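PDB 1HJS: beta-1,4-galactanase from Thielavia heterothallica, which hydrolyses the beta-1,4-galactosidic linkages of type I arabinogalactans as an endo-acting family 53 glycoside hydrolase of clan GH-A. Local coordinates for residues Q46-N51 with D60-I65; G124-I129 with L169-K174; A151-L156 with T193-Q198. One frame throughout, in Å; residues are numbered along the deposited sequence.

Interaction 1: Q46-N51 with D60-I65. With SO4 (sulfate ion), chain F.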
loop_
_atom_site.group_PDB
_atom_site.type_symbol
_atom_site.label_atom_id
_atom_site.label_comp_id
_atom_site.label_asym_id
_atom_site.label_seq_id
_atom_site.Cartn_x
_atom_site.Cartn_y
_atom_site.Cartn_z
ATOM N N GLN A 46 0.903 3.512 -5.611
ATOM C CA GLN A 46 2.068 4.383 -5.735
ATOM C C GLN A 46 2.296 5.198 -4.462
ATOM O O GLN A 46 1.369 5.828 -3.942
ATOM C CB GLN A 46 1.873 5.341 -6.919
ATOM C CG GLN A 46 1.579 4.636 -8.235
ATOM C CD GLN A 46 1.335 5.597 -9.385
ATOM O OE1 GLN A 46 1.001 5.175 -10.491
ATOM N NE2 GLN A 46 1.499 6.893 -9.129
ATOM N N ARG A 47 3.525 5.188 -3.956
ATOM C CA ARG A 47 3.833 5.951 -2.753
ATOM C C ARG A 47 4.141 7.392 -3.126
ATOM O O ARG A 47 4.852 7.658 -4.096
ATOM C CB ARG A 47 5.026 5.342 -2.000
ATOM C CG ARG A 47 6.263 5.081 -2.851
ATOM C CD ARG A 47 7.426 4.568 -1.998
ATOM N NE ARG A 47 8.520 4.052 -2.820
ATOM C CZ ARG A 47 8.550 2.833 -3.352
ATOM N NH1 ARG A 47 7.551 1.986 -3.142
ATOM N NH2 ARG A 47 9.569 2.467 -4.122
ATOM N N VAL A 48 3.595 8.322 -2.350
ATOM C CA VAL A 48 3.814 9.737 -2.598
ATOM C C VAL A 48 4.532 10.375 -1.419
ATOM O O VAL A 48 4.067 10.296 -0.285
ATOM C CB VAL A 48 2.477 10.482 -2.813
ATOM C CG1 VAL A 48 2.740 11.969 -3.044
ATOM C CG2 VAL A 48 1.729 9.880 -3.991
ATOM N N TRP A 49 5.674 10.994 -1.692
ATOM C CA TRP A 49 6.436 11.678 -0.661
ATOM C C TRP A 49 6.280 13.176 -0.912
ATOM O O TRP A 49 6.084 13.606 -2.050
ATOM C CB TRP A 49 7.907 11.248 -0.702
ATOM C CG TRP A 49 8.105 9.802 -0.296
ATOM C CD1 TRP A 49 7.154 8.948 0.203
ATOM C CD2 TRP A 49 9.328 9.056 -0.336
ATOM N NE1 TRP A 49 7.714 7.718 0.477
ATOM C CE2 TRP A 49 9.045 7.758 0.156
ATOM C CE3 TRP A 49 10.637 9.356 -0.737
ATOM C CZ2 TRP A 49 10.026 6.760 0.256
ATOM C CZ3 TRP A 49 11.615 8.361 -0.637
ATOM C CH2 TRP A 49 11.301 7.081 -0.144
ATOM N N VAL A 50 6.363 13.966 0.153
ATOM C CA VAL A 50 6.170 15.407 0.054
ATOM C C VAL A 50 7.236 16.169 -0.728
ATOM O O VAL A 50 6.941 16.734 -1.788
ATOM C CB VAL A 50 6.017 16.017 1.462
ATOM C CG1 VAL A 50 5.784 17.516 1.365
ATOM C CG2 VAL A 50 4.861 15.334 2.183
ATOM N N ASN A 51 8.462 16.200 -0.216
ATOM C CA ASN A 51 9.555 16.900 -0.893
ATOM C C ASN A 51 10.867 16.129 -0.887
ATOM O O ASN A 51 11.883 16.628 -0.406
ATOM C CB ASN A 51 9.794 18.268 -0.253
ATOM C CG ASN A 51 8.822 19.314 -0.738
ATOM O OD1 ASN A 51 8.784 19.635 -1.928
ATOM N ND2 ASN A 51 8.028 19.860 0.179
ATOM N N ASP A 60 5.094 15.034 -8.860
ATOM C CA ASP A 60 5.328 15.043 -10.304
ATOM C C ASP A 60 5.663 13.644 -10.801
ATOM O O ASP A 60 5.185 13.211 -11.847
ATOM C CB ASP A 60 6.474 15.987 -10.671
ATOM C CG ASP A 60 6.083 17.448 -10.566
ATOM O OD1 ASP A 60 4.882 17.754 -10.725
ATOM O OD2 ASP A 60 6.980 18.283 -10.342
ATOM N N TYR A 61 6.506 12.950 -10.044
ATOM C CA TYR A 61 6.916 11.592 -10.380
ATOM C C TYR A 61 5.679 10.707 -10.458
ATOM O O TYR A 61 5.516 9.920 -11.388
ATOM C CB TYR A 61 7.878 11.077 -9.301
ATOM C CG TYR A 61 8.327 9.641 -9.461
ATOM C CD1 TYR A 61 7.508 8.579 -9.078
ATOM C CD2 TYR A 61 9.590 9.345 -9.977
ATOM C CE1 TYR A 61 7.940 7.251 -9.201
ATOM C CE2 TYR A 61 10.029 8.029 -10.105
ATOM C CZ TYR A 61 9.204 6.988 -9.718
ATOM O OH TYR A 61 9.644 5.688 -9.864
ATOM N N ASN A 62 4.796 10.857 -9.478
ATOM C CA ASN A 62 3.573 10.072 -9.417
ATOM C C ASN A 62 2.552 10.408 -10.498
ATOM O O ASN A 62 1.846 9.527 -10.986
ATOM C CB ASN A 62 2.949 10.217 -8.035
ATOM C CG ASN A 62 3.533 9.238 -7.048
ATOM O OD1 ASN A 62 3.212 8.051 -7.081
ATOM N ND2 ASN A 62 4.415 9.721 -6.177
ATOM N N ILE A 63 2.460 11.678 -10.869
ATOM C CA ILE A 63 1.520 12.057 -11.915
ATOM C C ILE A 63 1.999 11.461 -13.235
ATOM O O ILE A 63 1.204 10.974 -14.036
ATOM C CB ILE A 63 1.393 13.600 -12.026
ATOM C CG1 ILE A 63 0.589 14.122 -10.831
ATOM C CG2 ILE A 63 0.716 13.987 -13.345
ATOM C CD1 ILE A 63 0.529 15.629 -10.723
ATOM N N ALA A 64 3.310 11.472 -13.448
ATOM C CA ALA A 64 3.868 10.922 -14.680
ATOM C C ALA A 64 3.541 9.434 -14.842
ATOM O O ALA A 64 3.076 9.011 -15.905
ATOM C CB ALA A 64 5.375 11.138 -14.719
ATOM N N ILE A 65 3.773 8.632 -13.804
ATOM C CA ILE A 65 3.477 7.210 -13.939
ATOM C C ILE A 65 1.983 6.919 -13.841
ATOM O O ILE A 65 1.507 5.939 -14.408
ATOM C CB ILE A 65 4.268 6.344 -12.925
ATOM C CG1 ILE A 65 3.926 6.728 -11.484
ATOM C CG2 ILE A 65 5.762 6.517 -13.168
ATOM C CD1 ILE A 65 4.608 5.830 -10.454
HETATM S S SO4 F . 4.964 21.627 0.874
HETATM O O1 SO4 F . 3.611 20.742 0.997
HETATM O O2 SO4 F . 4.537 23.001 1.068
HETATM O O3 SO4 F . 5.839 21.235 1.763
HETATM O O4 SO4 F . 5.344 21.444 -0.504
#

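Interaction 2: G124-I129 with L169-K174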
loop_
_atom_site.group_PDB
_atom_site.type_symbol
_atom_site.label_atom_id
_atom_site.label_comp_id
_atom_site.label_asym_id
_atom_site.label_seq_id
_atom_site.Cartn_x
_atom_site.Cartn_y
_atom_site.Cartn_z
ATOM N N GLY A 124 -5.851 14.893 -14.911
ATOM C CA GLY A 124 -6.740 13.850 -15.394
ATOM C C GLY A 124 -6.622 12.543 -14.629
ATOM O O GLY A 124 -7.025 11.484 -15.120
ATOM N N ILE A 125 -6.072 12.614 -13.422
ATOM C CA ILE A 125 -5.904 11.421 -12.600
ATOM C C ILE A 125 -6.870 11.403 -11.417
ATOM O O ILE A 125 -6.778 12.239 -10.521
ATOM C CB ILE A 125 -4.459 11.321 -12.044
ATOM C CG1 ILE A 125 -3.448 11.328 -13.196
ATOM C CG2 ILE A 125 -4.307 10.061 -11.198
ATOM C CD1 ILE A 125 -3.620 10.188 -14.181
ATOM N N GLN A 126 -7.805 10.458 -11.433
ATOM C CA GLN A 126 -8.754 10.304 -10.340
ATOM C C GLN A 126 -8.479 8.951 -9.699
ATOM O O GLN A 126 -9.029 7.931 -10.114
ATOM C CB GLN A 126 -10.203 10.341 -10.840
ATOM C CG GLN A 126 -10.670 11.685 -11.381
ATOM C CD GLN A 126 -10.252 11.915 -12.822
ATOM O OE1 GLN A 126 -10.289 10.996 -13.642
ATOM N NE2 GLN A 126 -9.871 13.148 -13.142
ATOM N N PRO A 127 -7.605 8.918 -8.683
ATOM C CA PRO A 127 -7.321 7.628 -8.047
ATOM C C PRO A 127 -8.574 6.953 -7.508
ATOM O O PRO A 127 -9.513 7.619 -7.067
ATOM C CB PRO A 127 -6.312 7.987 -6.946
ATOM C CG PRO A 127 -6.552 9.438 -6.687
ATOM C CD PRO A 127 -6.850 10.012 -8.049
ATOM N N THR A 128 -8.601 5.628 -7.563
ATOM C CA THR A 128 -9.749 4.890 -7.055
ATOM C C THR A 128 -9.615 4.762 -5.542
ATOM O O THR A 128 -10.606 4.613 -4.832
ATOM C CB THR A 128 -9.833 3.486 -7.686
ATOM O OG1 THR A 128 -8.554 2.848 -7.605
ATOM C CG2 THR A 128 -10.249 3.587 -9.145
ATOM N N ILE A 129 -8.377 4.840 -5.063
ATOM C CA ILE A 129 -8.082 4.727 -3.637
ATOM C C ILE A 129 -6.995 5.710 -3.219
ATOM O O ILE A 129 -6.035 5.946 -3.953
ATOM C CB ILE A 129 -7.566 3.307 -3.272
ATOM C CG1 ILE A 129 -8.600 2.251 -3.658
ATOM C CG2 ILE A 129 -7.254 3.232 -1.773
ATOM C CD1 ILE A 129 -8.115 0.821 -3.431
ATOM N N LEU A 169 -11.384 16.432 -7.183
ATOM C CA LEU A 169 -11.336 15.078 -7.721
ATOM C C LEU A 169 -12.743 14.594 -8.036
ATOM O O LEU A 169 -13.616 14.583 -7.165
ATOM C CB LEU A 169 -10.677 14.118 -6.722
ATOM C CG LEU A 169 -9.149 14.170 -6.615
ATOM C CD1 LEU A 169 -8.683 13.305 -5.446
ATOM C CD2 LEU A 169 -8.525 13.681 -7.918
ATOM N N SER A 170 -12.961 14.188 -9.283
ATOM C CA SER A 170 -14.270 13.701 -9.696
ATOM C C SER A 170 -14.116 12.604 -10.746
ATOM O O SER A 170 -13.655 12.860 -11.860
ATOM C CB SER A 170 -15.104 14.854 -10.260
ATOM O OG SER A 170 -16.433 14.439 -10.530
ATOM N N PRO A 171 -14.514 11.370 -10.405
ATOM C CA PRO A 171 -15.098 10.990 -9.113
ATOM C C PRO A 171 -14.115 10.998 -7.944
ATOM O O PRO A 171 -12.898 11.006 -8.136
ATOM C CB PRO A 171 -15.648 9.596 -9.389
ATOM C CG PRO A 171 -14.637 9.045 -10.345
ATOM C CD PRO A 171 -14.427 10.201 -11.301
ATOM N N LYS A 172 -14.664 11.003 -6.732
ATOM C CA LYS A 172 -13.863 10.986 -5.510
ATOM C C LYS A 172 -13.283 9.594 -5.294
ATOM O O LYS A 172 -13.870 8.596 -5.708
ATOM C CB LYS A 172 -14.730 11.328 -4.297
ATOM C CG LYS A 172 -14.395 12.641 -3.637
ATOM C CD LYS A 172 -14.656 13.772 -4.579
ATOM C CE LYS A 172 -14.285 15.104 -3.970
ATOM N NZ LYS A 172 -14.634 16.161 -4.953
ATOM N N PRO A 173 -12.116 9.510 -4.646
ATOM C CA PRO A 173 -11.513 8.201 -4.398
ATOM C C PRO A 173 -12.037 7.664 -3.074
ATOM O O PRO A 173 -12.622 8.409 -2.283
ATOM C CB PRO A 173 -10.034 8.529 -4.296
ATOM C CG PRO A 173 -10.069 9.846 -3.560
ATOM C CD PRO A 173 -11.188 10.596 -4.270
ATOM N N LYS A 174 -11.840 6.373 -2.844
ATOM C CA LYS A 174 -12.225 5.785 -1.575
ATOM C C LYS A 174 -11.079 6.187 -0.647
ATOM O O LYS A 174 -9.908 6.134 -1.040
ATOM C CB LYS A 174 -12.314 4.263 -1.691
ATOM C CG LYS A 174 -13.508 3.788 -2.509
ATOM C CD LYS A 174 -13.522 2.275 -2.646
ATOM C CE LYS A 174 -14.752 1.797 -3.414
ATOM N NZ LYS A 174 -14.706 0.325 -3.665
HETATM O O HOH W 1 -10.280 10.325 -7.424
#

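Interaction 3: A151-L156 with T193-Q198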
loop_
_atom_site.group_PDB
_atom_site.type_symbol
_atom_site.label_atom_id
_atom_site.label_comp_id
_atom_site.label_asym_id
_atom_site.label_seq_id
_atom_site.Cartn_x
_atom_site.Cartn_y
_atom_site.Cartn_z
ATOM N N ALA A 151 -5.889 12.185 20.338
ATOM C CA ALA A 151 -6.626 13.382 19.957
ATOM C C ALA A 151 -6.006 14.008 18.709
ATOM O O ALA A 151 -6.711 14.354 17.757
ATOM C CB ALA A 151 -6.628 14.389 21.114
ATOM N N ASN A 152 -4.684 14.140 18.706
ATOM C CA ASN A 152 -3.977 14.730 17.573
ATOM C C ASN A 152 -4.089 13.867 16.319
ATOM O O ASN A 152 -4.288 14.377 15.221
ATOM C CB ASN A 152 -2.498 14.949 17.921
ATOM C CG ASN A 152 -2.282 16.154 18.830
ATOM O OD1 ASN A 152 -3.235 16.822 19.235
ATOM N ND2 ASN A 152 -1.027 16.438 19.144
ATOM N N ILE A 153 -3.954 12.558 16.486
ATOM C CA ILE A 153 -4.049 11.636 15.357
ATOM C C ILE A 153 -5.424 11.733 14.696
ATOM O O ILE A 153 -5.529 11.861 13.475
ATOM C CB ILE A 153 -3.809 10.182 15.813
ATOM C CG1 ILE A 153 -2.373 10.037 16.324
ATOM C CG2 ILE A 153 -4.071 9.220 14.657
ATOM C CD1 ILE A 153 -2.076 8.683 16.930
ATOM N N ALA A 154 -6.476 11.677 15.506
ATOM C CA ALA A 154 -7.832 11.766 14.976
ATOM C C ALA A 154 -8.028 13.092 14.246
ATOM O O ALA A 154 -8.620 13.139 13.169
ATOM C CB ALA A 154 -8.853 11.633 16.108
ATOM N N ARG A 155 -7.519 14.168 14.839
ATOM C CA ARG A 155 -7.645 15.493 14.251
ATOM C C ARG A 155 -6.905 15.587 12.919
ATOM O O ARG A 155 -7.423 16.133 11.940
ATOM C CB ARG A 155 -7.104 16.538 15.224
ATOM C CG ARG A 155 -7.085 17.944 14.675
ATOM C CD ARG A 155 -7.983 18.860 15.489
ATOM N NE ARG A 155 -7.350 20.160 15.696
ATOM C CZ ARG A 155 -6.804 20.556 16.841
ATOM N NH1 ARG A 155 -6.814 19.759 17.905
ATOM N NH2 ARG A 155 -6.234 21.747 16.917
ATOM N N LEU A 156 -5.689 15.057 12.888
ATOM C CA LEU A 156 -4.893 15.082 11.670
ATOM C C LEU A 156 -5.572 14.281 10.558
ATOM O O LEU A 156 -5.692 14.758 9.426
ATOM C CB LEU A 156 -3.490 14.526 11.946
ATOM C CG LEU A 156 -2.582 15.403 12.819
ATOM C CD1 LEU A 156 -1.335 14.621 13.215
ATOM C CD2 LEU A 156 -2.200 16.669 12.057
ATOM N N THR A 193 -10.060 1.747 17.885
ATOM C CA THR A 193 -10.901 2.080 19.031
ATOM C C THR A 193 -10.496 3.421 19.647
ATOM O O THR A 193 -11.340 4.289 19.884
ATOM C CB THR A 193 -10.829 0.989 20.113
ATOM O OG1 THR A 193 -11.353 -0.239 19.587
ATOM C CG2 THR A 193 -11.645 1.398 21.339
ATOM N N ASN A 194 -9.202 3.598 19.891
ATOM C CA ASN A 194 -8.715 4.832 20.494
ATOM C C ASN A 194 -8.793 6.050 19.584
ATOM O O ASN A 194 -9.007 7.168 20.047
ATOM C CB ASN A 194 -7.288 4.633 20.996
ATOM C CG ASN A 194 -7.240 3.847 22.289
ATOM O OD1 ASN A 194 -7.801 4.271 23.298
ATOM N ND2 ASN A 194 -6.576 2.695 22.267
ATOM N N VAL A 195 -8.617 5.842 18.288
ATOM C CA VAL A 195 -8.698 6.946 17.349
ATOM C C VAL A 195 -10.148 7.403 17.173
ATOM O O VAL A 195 -10.437 8.600 17.217
ATOM C CB VAL A 195 -8.121 6.546 15.974
ATOM C CG1 VAL A 195 -8.448 7.607 14.933
ATOM C CG2 VAL A 195 -6.609 6.381 16.083
ATOM N N LEU A 196 -11.055 6.449 16.996
ATOM C CA LEU A 196 -12.464 6.765 16.777
ATOM C C LEU A 196 -13.207 7.302 17.995
ATOM O O LEU A 196 -14.202 8.012 17.851
ATOM C CB LEU A 196 -13.193 5.534 16.230
ATOM C CG LEU A 196 -12.739 5.101 14.829
ATOM C CD1 LEU A 196 -13.401 3.785 14.444
ATOM C CD2 LEU A 196 -13.092 6.191 13.826
ATOM N N LYS A 197 -12.731 6.974 19.193
ATOM C CA LYS A 197 -13.393 7.444 20.406
ATOM C C LYS A 197 -13.166 8.936 20.641
ATOM O O LYS A 197 -13.809 9.538 21.496
ATOM C CB LYS A 197 -12.907 6.645 21.621
ATOM C CG LYS A 197 -11.442 6.851 21.951
ATOM C CD LYS A 197 -10.949 5.883 23.022
ATOM C CE LYS A 197 -11.582 6.150 24.374
ATOM N NZ LYS A 197 -11.008 5.252 25.428
ATOM N N GLN A 198 -12.259 9.535 19.874
ATOM C CA GLN A 198 -11.967 10.955 20.022
ATOM C C GLN A 198 -13.119 11.836 19.539
ATOM O O GLN A 198 -13.318 12.941 20.044
ATOM C CB GLN A 198 -10.689 11.318 19.263
ATOM C CG GLN A 198 -9.456 10.568 19.741
ATOM C CD GLN A 198 -9.271 10.657 21.245
ATOM O OE1 GLN A 198 -9.248 11.749 21.816
ATOM N NE2 GLN A 198 -9.133 9.505 21.896
#

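Interaction 1: Q46-N51 with D60-I65
Gln46 and Asn62 join two side-chain amides inside a beta-alpha-beta unit of the TIM barrel, between strand 43-48 and helix 59-71. Strand segment 46-48 and helix segment 60-65 run nearly antiparallel, at 157°, with their axes 8.8 Å apart. Asn62 and Gln46 have the most surface buried here, followed by Ile65.

The two side chains pass one another head to tail, their amide planes 26° apart. Gln46 NE2 donates to Asn62 OD1 at 2.9 Å, arriving in the carbonyl plane on a lone pair, and also to the backbone Asn62 O at 3.2 Å. Beyond CG the Gln46 chain is extended (chi2 178°), which carries its amide past the Asn62 side chain to that carbonyl. At the other end of the Gln46 amide, OE1 accepts from Trp9 NE1, so both ends of this buried group are held.

Asn62 is fixed from its nitrogen as well: ND2 donates to Arg47 O at 3.0 Å, from a position tilted out of the carbonyl plane, and to Asn58 O. Val48 CG2 lies 3.5 Å from the same ND2. The CB of Arg47 points away from the helix, and its guanidinium forms a salt bridge with Glu297. Past the strand end, Asn51 ND2 donates to O4 of a sulfate, probably from the crystallisation liquor. Ile65 lays its CG1-CD1 arm over one face of the Gln46 amide, where Ile65 CD1 comes within 3.5 Å of Gln46 CD.

Interaction 2: G124-I129 with L169-K174
Lys174 N donates to Thr128 O at 2.9 Å with an almost straight N-H...O angle of 177°, although the donor stands above the carbonyl plane. One residue on, Ile129 CA makes a CA-H...O contact with Lys174 O at 3.5 Å. Together they start the parallel pairing of Ile129 with Lys174, where two adjacent strands of the TIM barrel begin.

Ahead of this bridge the loops meet through prolines and a leucine. Pro173 CB sits 3.0 Å from Pro127 O, a tight approach. That carbonyl also accepts from a water, which donates in turn to Pro171 O and so links the two backbones. Leu169 reaches in with CD2, which lies 3.5 Å from Ile125 O and 4.0 Å from Pro127 CD; its side chain crosses that of Pro127 at about a right angle.

Gln126 lies against the loop through its aliphatic part, with CG 3.2 Å from Ser170 O and 4.0 Å from Pro171 CD. A bend at chi2 (82°) turns its amide off this line, and NE2 donates to Gln121 OE1, which also accepts from Ser170 N. With an alanine here, a gap would probably open beside Ser170 and Pro171 and Gln121 OE1 be left without one of its two donors. The peptide before Pro171 is cis, which probably helps set the course of the 169-174 loop, while Lys172 NZ ties back to Leu169 O within it.

Further out, Lys174 NZ is hydrogen-bonded to Tyr4 OH and forms a salt bridge with Glu240. Ile125 packs on helices 59-71 and 102-122, and Leu169 covers Ala117 of the latter. The Ile129 side chain touches Tyr77 of strand 75-80 and Met208 of strand 208-212, while its own strand runs between 75-80 and 174-179.

Interaction 3: A151-L156 with T193-Q198
Gln198 closes over the first turns of helix 150-165, and its side chain can be followed atom by atom. Its CB touches Ala154 CB at 3.7 Å, and CG remains beside that methyl at 3.8 Å. CG lies beside the backbone N; a bend at chi2 (-51°) then turns the amide toward Ala151. There Gln198 CD packs over the backbone, 3.8 Å from Ala151 N, and OE1 lies 3.6 Å from Ala151 CA, a van der Waals approach without a hydrogen bond. At the tip, NE2 turns back and donates to Asn194 O at 3.0 Å. This bond is nearly straight (166°), with the acceptor in the amide plane of Gln198, and it ties the folded side chain back to its own segment.

Val195 supplies the other half of the contact. Its carbonyl O lies 3.6 Å from Ala154 CB, while its CG1 packs on the same methyl. The second branch, CG2, meets Ile153 CG2, the two side chains crossing at about a right angle. The small Ala154 is consistent with so close an approach, its CA only 5.4 Å from the CA of Val195.

No hydrogen bond crosses the interface. It joins successive outer helices of the barrel: 150-165 lies against 102-122 through Arg155 and Leu156, and 185-196 reaches helix 223-237 through Thr193 and Leu196.

In the fold
All three contacts belong to one eight-stranded TIM barrel. Interaction 1 joins a strand to the helix that follows it, interaction 2 brings together the loops entering two adjacent strands, and interaction 3 pairs two outer helices. Interactions 1 and 2 have centres 15 Å apart and come within about 5 Å at their nearest atoms. Interaction 3 is more remote, its centre 28 Å from that of interaction 1 and 25 Å from that of interaction 2. Along the chain, interactions 2 and 3 interleave. Interaction 1 adjoins the catalytic centre through Arg47, whose CB points away from helix 59-71: its side chain is about 7 Å from that of Glu245, the probable nucleophile, and about 11 Å from that of Glu135, the probable proton donor.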